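Local coordinates for protein amoebiasin-2 (Entamoeba histolytica, PDB 3M86) that inhibits the parasite's own cysteine proteases by wedging three loops into the substrate-binding site of the enzyme, at residues A[47-58]-A[70-80]. Sequence-based numbering, arbitrary orientation. Where two conformers were deposited one is given.
Sequences DTFSLSQDTIKA and SIREIQLKPLK
Arg72 and Asp54 meet across two antiparallel strands, 49-58 and 70-78, on the face they share with Leu51, Ile74 and Leu76. The arginine can be followed outward from CB: CG and then CD pass Thr55 O, CD at 3.5 Å. The bend at chi2 (74°) turns the chain across toward strand 49-58, where NE reaches Asp54 OD2 at 2.8 Å and NH2 reaches Asp54 OD1 at 2.9 Å. Both oxygens use their syn lone pairs, and the carboxylate and guanidinium planes are only 16° apart, the evidence for a side-on, bidentate salt bridge. Ile74 CD1 lies over one guanidinium face.

Farther along, a classic beta bulge sets two residues, Ser52 and Gln53, opposite the single Gln75: Ser52 N bonds to Gln75 O at 2.9 Å, whereas the Gln53 N bond to that oxygen is weak at 3.5 Å. Beyond it, Phe49 CD1 packs on Leu76 CB at 3.7 Å, and its ring continues to Val108 and Ile110 of the facing sheet. The DE loop joins the two strands at the Ala58/Ser70 end. Two nearly coplanar bonds fix the guanidinium's rotation, and a third, from Arg72 NH1 to Trp40 O, ties it to strand 39-43 of the other sheet.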
loop_
_atom_site.group_PDB
_atom_site.type_symbol
_atom_site.label_atom_id
_atom_site.label_comp_id
_atom_site.label_asym_id
_atom_site.label_seq_id
_atom_site.Cartn_x
_atom_site.Cartn_y
_atom_site.Cartn_z
ATOM N N ASP A 47 -0.446 -8.689 -13.725
ATOM C CA ASP A 47 0.102 -9.955 -14.183
ATOM C C ASP A 47 1.153 -10.463 -13.190
ATOM O O ASP A 47 1.494 -11.639 -13.210
ATOM C CB ASP A 47 0.699 -9.835 -15.589
ATOM C CG ASP A 47 1.964 -8.999 -15.621
ATOM O OD1 ASP A 47 2.762 -9.169 -16.568
ATOM O OD2 ASP A 47 2.164 -8.173 -14.707
ATOM N N THR A 48 1.642 -9.587 -12.310
ATOM C CA THR A 48 2.762 -9.943 -11.427
ATOM C C THR A 48 2.391 -10.085 -9.949
ATOM O O THR A 48 3.037 -10.856 -9.231
ATOM C CB THR A 48 3.946 -8.964 -11.575
ATOM O OG1 THR A 48 4.310 -8.876 -12.960
ATOM C CG2 THR A 48 5.168 -9.463 -10.784
ATOM N N PHE A 49 1.372 -9.347 -9.503
ATOM C CA PHE A 49 0.860 -9.474 -8.142
ATOM C C PHE A 49 -0.618 -9.802 -8.090
ATOM O O PHE A 49 -1.406 -9.346 -8.928
ATOM C CB PHE A 49 0.991 -8.155 -7.372
ATOM C CG PHE A 49 2.379 -7.827 -6.936
ATOM C CD1 PHE A 49 2.980 -8.538 -5.922
ATOM C CD2 PHE A 49 3.070 -6.770 -7.518
ATOM C CE1 PHE A 49 4.266 -8.230 -5.509
ATOM C CE2 PHE A 49 4.351 -6.461 -7.114
ATOM C CZ PHE A 49 4.947 -7.192 -6.113
ATOM N N SER A 50 -0.993 -10.572 -7.075
ATOM C CA SER A 50 -2.392 -10.772 -6.715
ATOM C C SER A 50 -2.722 -9.992 -5.442
ATOM O O SER A 50 -1.912 -9.924 -4.524
ATOM C CB SER A 50 -2.667 -12.259 -6.497
ATOM O OG SER A 50 -4.000 -12.476 -6.079
ATOM N N LEU A 51 -3.917 -9.402 -5.391
ATOM C CA LEU A 51 -4.377 -8.703 -4.190
ATOM C C LEU A 51 -4.868 -9.770 -3.231
ATOM O O LEU A 51 -5.912 -10.380 -3.450
ATOM C CB LEU A 51 -5.530 -7.765 -4.550
ATOM C CG LEU A 51 -6.093 -6.795 -3.500
ATOM C CD1 LEU A 51 -6.912 -7.519 -2.438
ATOM C CD2 LEU A 51 -4.986 -5.961 -2.869
ATOM N N SER A 52 -4.108 -10.014 -2.176
ATOM C CA SER A 52 -4.452 -11.070 -1.245
ATOM C C SER A 52 -5.454 -10.545 -0.214
ATOM O O SER A 52 -6.344 -11.261 0.229
ATOM C CB SER A 52 -3.200 -11.642 -0.570
ATOM O OG SER A 52 -2.373 -10.623 -0.056
ATOM N N GLN A 53 -5.317 -9.281 0.152
ATOM C CA GLN A 53 -6.241 -8.695 1.114
ATOM C C GLN A 53 -6.165 -7.171 1.028
ATOM O O GLN A 53 -5.096 -6.602 0.799
ATOM C CB GLN A 53 -5.930 -9.194 2.533
ATOM C CG GLN A 53 -6.915 -8.710 3.594
ATOM C CD GLN A 53 -6.676 -9.327 4.960
ATOM O OE1 GLN A 53 -6.243 -10.472 5.068
ATOM N NE2 GLN A 53 -6.965 -8.566 6.010
ATOM N N ASP A 54 -7.311 -6.518 1.163
ATOM C CA ASP A 54 -7.358 -5.071 1.226
ATOM C C ASP A 54 -8.307 -4.722 2.365
ATOM O O ASP A 54 -9.442 -5.212 2.420
ATOM C CB ASP A 54 -7.872 -4.505 -0.101
ATOM C CG ASP A 54 -7.677 -3.013 -0.208
ATOM O OD1 ASP A 54 -7.987 -2.449 -1.287
ATOM O OD2 ASP A 54 -7.205 -2.414 0.784
ATOM N N THR A 55 -7.821 -3.904 3.292
ATOM C CA THR A 55 -8.562 -3.566 4.502
ATOM C C THR A 55 -8.471 -2.090 4.814
ATOM O O THR A 55 -7.428 -1.449 4.597
ATOM C CB THR A 55 -7.948 -4.303 5.703
ATOM O OG1 THR A 55 -8.059 -5.715 5.499
ATOM C CG2 THR A 55 -8.646 -3.926 6.998
ATOM N N ILE A 56 -9.558 -1.542 5.342
ATOM C CA ILE A 56 -9.495 -0.246 6.019
ATOM C C ILE A 56 -10.056 -0.455 7.414
ATOM O O ILE A 56 -11.089 -1.098 7.593
ATOM C CB ILE A 56 -10.243 0.877 5.261
ATOM C CG1 ILE A 56 -10.088 2.208 5.998
ATOM C CG2 ILE A 56 -11.718 0.510 5.055
ATOM C CD1 ILE A 56 -10.474 3.392 5.163
ATOM N N LYS A 57 -9.334 0.036 8.411
ATOM C CA LYS A 57 -9.676 -0.211 9.808
ATOM C C LYS A 57 -9.595 1.087 10.581
ATOM O O LYS A 57 -8.677 1.885 10.388
ATOM C CB LYS A 57 -8.705 -1.244 10.391
ATOM C CG LYS A 57 -8.866 -1.516 11.874
ATOM C CD LYS A 57 -7.980 -2.680 12.308
ATOM C CE LYS A 57 -6.506 -2.379 12.064
ATOM N NZ LYS A 57 -5.624 -3.458 12.596
ATOM N N ALA A 58 -10.565 1.306 11.462
ATOM C CA ALA A 58 -10.531 2.479 12.316
ATOM C C ALA A 58 -9.462 2.256 13.383
ATOM O O ALA A 58 -9.390 1.182 13.979
ATOM C CB ALA A 58 -11.899 2.703 12.948
ATOM N N SER A 70 -7.580 6.397 10.212
ATOM C CA SER A 70 -7.805 4.996 9.911
ATOM C C SER A 70 -6.535 4.441 9.291
ATOM O O SER A 70 -5.609 5.193 8.941
ATOM C CB SER A 70 -8.996 4.831 8.975
ATOM O OG SER A 70 -10.174 5.328 9.599
ATOM N N ILE A 71 -6.498 3.124 9.169
ATOM C CA ILE A 71 -5.377 2.440 8.560
ATOM C C ILE A 71 -5.840 1.701 7.326
ATOM O O ILE A 71 -6.810 0.938 7.380
ATOM C CB ILE A 71 -4.756 1.431 9.538
ATOM C CG1 ILE A 71 -4.262 2.167 10.788
ATOM C CG2 ILE A 71 -3.638 0.660 8.860
ATOM C CD1 ILE A 71 -3.621 1.251 11.808
ATOM N N ARG A 72 -5.137 1.929 6.219
ATOM C CA ARG A 72 -5.351 1.176 4.982
ATOM C C ARG A 72 -4.255 0.143 4.858
ATOM O O ARG A 72 -3.082 0.469 4.971
ATOM C CB ARG A 72 -5.299 2.115 3.784
ATOM C CG ARG A 72 -5.439 1.416 2.438
ATOM C CD ARG A 72 -6.865 0.973 2.176
ATOM N NE ARG A 72 -7.033 0.350 0.853
ATOM C CZ ARG A 72 -7.184 1.022 -0.288
ATOM N NH1 ARG A 72 -7.192 2.357 -0.290
ATOM N NH2 ARG A 72 -7.327 0.359 -1.437
ATOM N N GLU A 73 -4.622 -1.110 4.644
ATOM C CA GLU A 73 -3.608 -2.130 4.517
ATOM C C GLU A 73 -3.893 -2.928 3.266
ATOM O O GLU A 73 -4.976 -3.491 3.112
ATOM C CB GLU A 73 -3.593 -3.059 5.725
ATOM C CG GLU A 73 -2.565 -4.153 5.529
ATOM C CD GLU A 73 -2.689 -5.267 6.530
ATOM O OE1 GLU A 73 -3.610 -6.102 6.383
ATOM O OE2 GLU A 73 -1.858 -5.311 7.458
ATOM N N ILE A 74 -2.919 -2.951 2.366
ATOM C CA ILE A 74 -3.063 -3.657 1.103
ATOM C C ILE A 74 -1.995 -4.733 1.074
ATOM O O ILE A 74 -0.811 -4.437 1.210
ATOM C CB ILE A 74 -2.847 -2.722 -0.097
ATOM C CG1 ILE A 74 -3.894 -1.601 -0.085
ATOM C CG2 ILE A 74 -2.933 -3.510 -1.394
ATOM C CD1 ILE A 74 -3.524 -0.400 -0.934
ATOM N N GLN A 75 -2.412 -5.984 0.930
ATOM C CA GLN A 75 -1.449 -7.075 0.893
ATOM C C GLN A 75 -1.351 -7.639 -0.511
ATOM O O GLN A 75 -2.377 -7.956 -1.131
ATOM C CB GLN A 75 -1.849 -8.181 1.859
ATOM C CG GLN A 75 -2.017 -7.719 3.289
ATOM C CD GLN A 75 -2.346 -8.883 4.203
ATOM O OE1 GLN A 75 -1.974 -10.025 3.924
ATOM N NE2 GLN A 75 -3.048 -8.607 5.285
ATOM N N LEU A 76 -0.121 -7.767 -1.014
ATOM C CA LEU A 76 0.104 -8.263 -2.370
ATOM C C LEU A 76 0.962 -9.515 -2.360
ATOM O O LEU A 76 1.980 -9.581 -1.663
ATOM C CB LEU A 76 0.834 -7.220 -3.216
ATOM C CG LEU A 76 0.123 -5.879 -3.377
ATOM C CD1 LEU A 76 1.047 -4.888 -4.076
ATOM C CD2 LEU A 76 -1.157 -6.099 -4.163
ATOM N N LYS A 77 0.553 -10.498 -3.139
ATOM C CA LYS A 77 1.310 -11.738 -3.206
ATOM C C LYS A 77 1.832 -11.898 -4.620
ATOM O O LYS A 77 1.077 -11.786 -5.568
ATOM C CB LYS A 77 0.402 -12.917 -2.860
ATOM C CG LYS A 77 1.131 -14.260 -2.848
ATOM C CD LYS A 77 0.203 -15.381 -2.402
ATOM C CE LYS A 77 0.920 -16.722 -2.407
ATOM N NZ LYS A 77 0.036 -17.823 -1.928
ATOM N N PRO A 78 3.129 -12.174 -4.776
ATOM C CA PRO A 78 3.637 -12.361 -6.141
ATOM C C PRO A 78 2.933 -13.489 -6.899
ATOM O O PRO A 78 2.695 -14.566 -6.344
ATOM C CB PRO A 78 5.099 -12.760 -5.913
ATOM C CG PRO A 78 5.448 -12.175 -4.602
ATOM C CD PRO A 78 4.200 -12.241 -3.763
ATOM N N LEU A 79 2.593 -13.222 -8.158
ATOM C CA LEU A 79 2.110 -14.262 -9.059
ATOM C C LEU A 79 3.243 -14.797 -9.912
ATOM O O LEU A 79 3.219 -15.960 -10.333
ATOM C CB LEU A 79 1.011 -13.706 -9.970
ATOM C CG LEU A 79 -0.331 -13.509 -9.269
ATOM C CD1 LEU A 79 -1.292 -12.727 -10.160
ATOM C CD2 LEU A 79 -0.917 -14.858 -8.890
ATOM N N LYS A 80 4.218 -13.933 -10.189
ATOM C CA LYS A 80 5.338 -14.275 -11.064
ATOM C C LYS A 80 6.608 -13.627 -10.545
ATOM O O LYS A 80 6.554 -12.633 -9.804
ATOM C CB LYS A 80 5.084 -13.772 -12.493
ATOM C CG LYS A 80 3.757 -14.217 -13.138
ATOM C CD LYS A 80 3.701 -13.788 -14.600
ATOM C CE LYS A 80 2.278 -13.885 -15.160
ATOM N NZ LYS A 80 2.241 -13.665 -16.638
HETATM O O HOH W 1 3.685 -11.418 -17.168
HETATM O O HOH W 2 -3.788 -10.589 7.478
#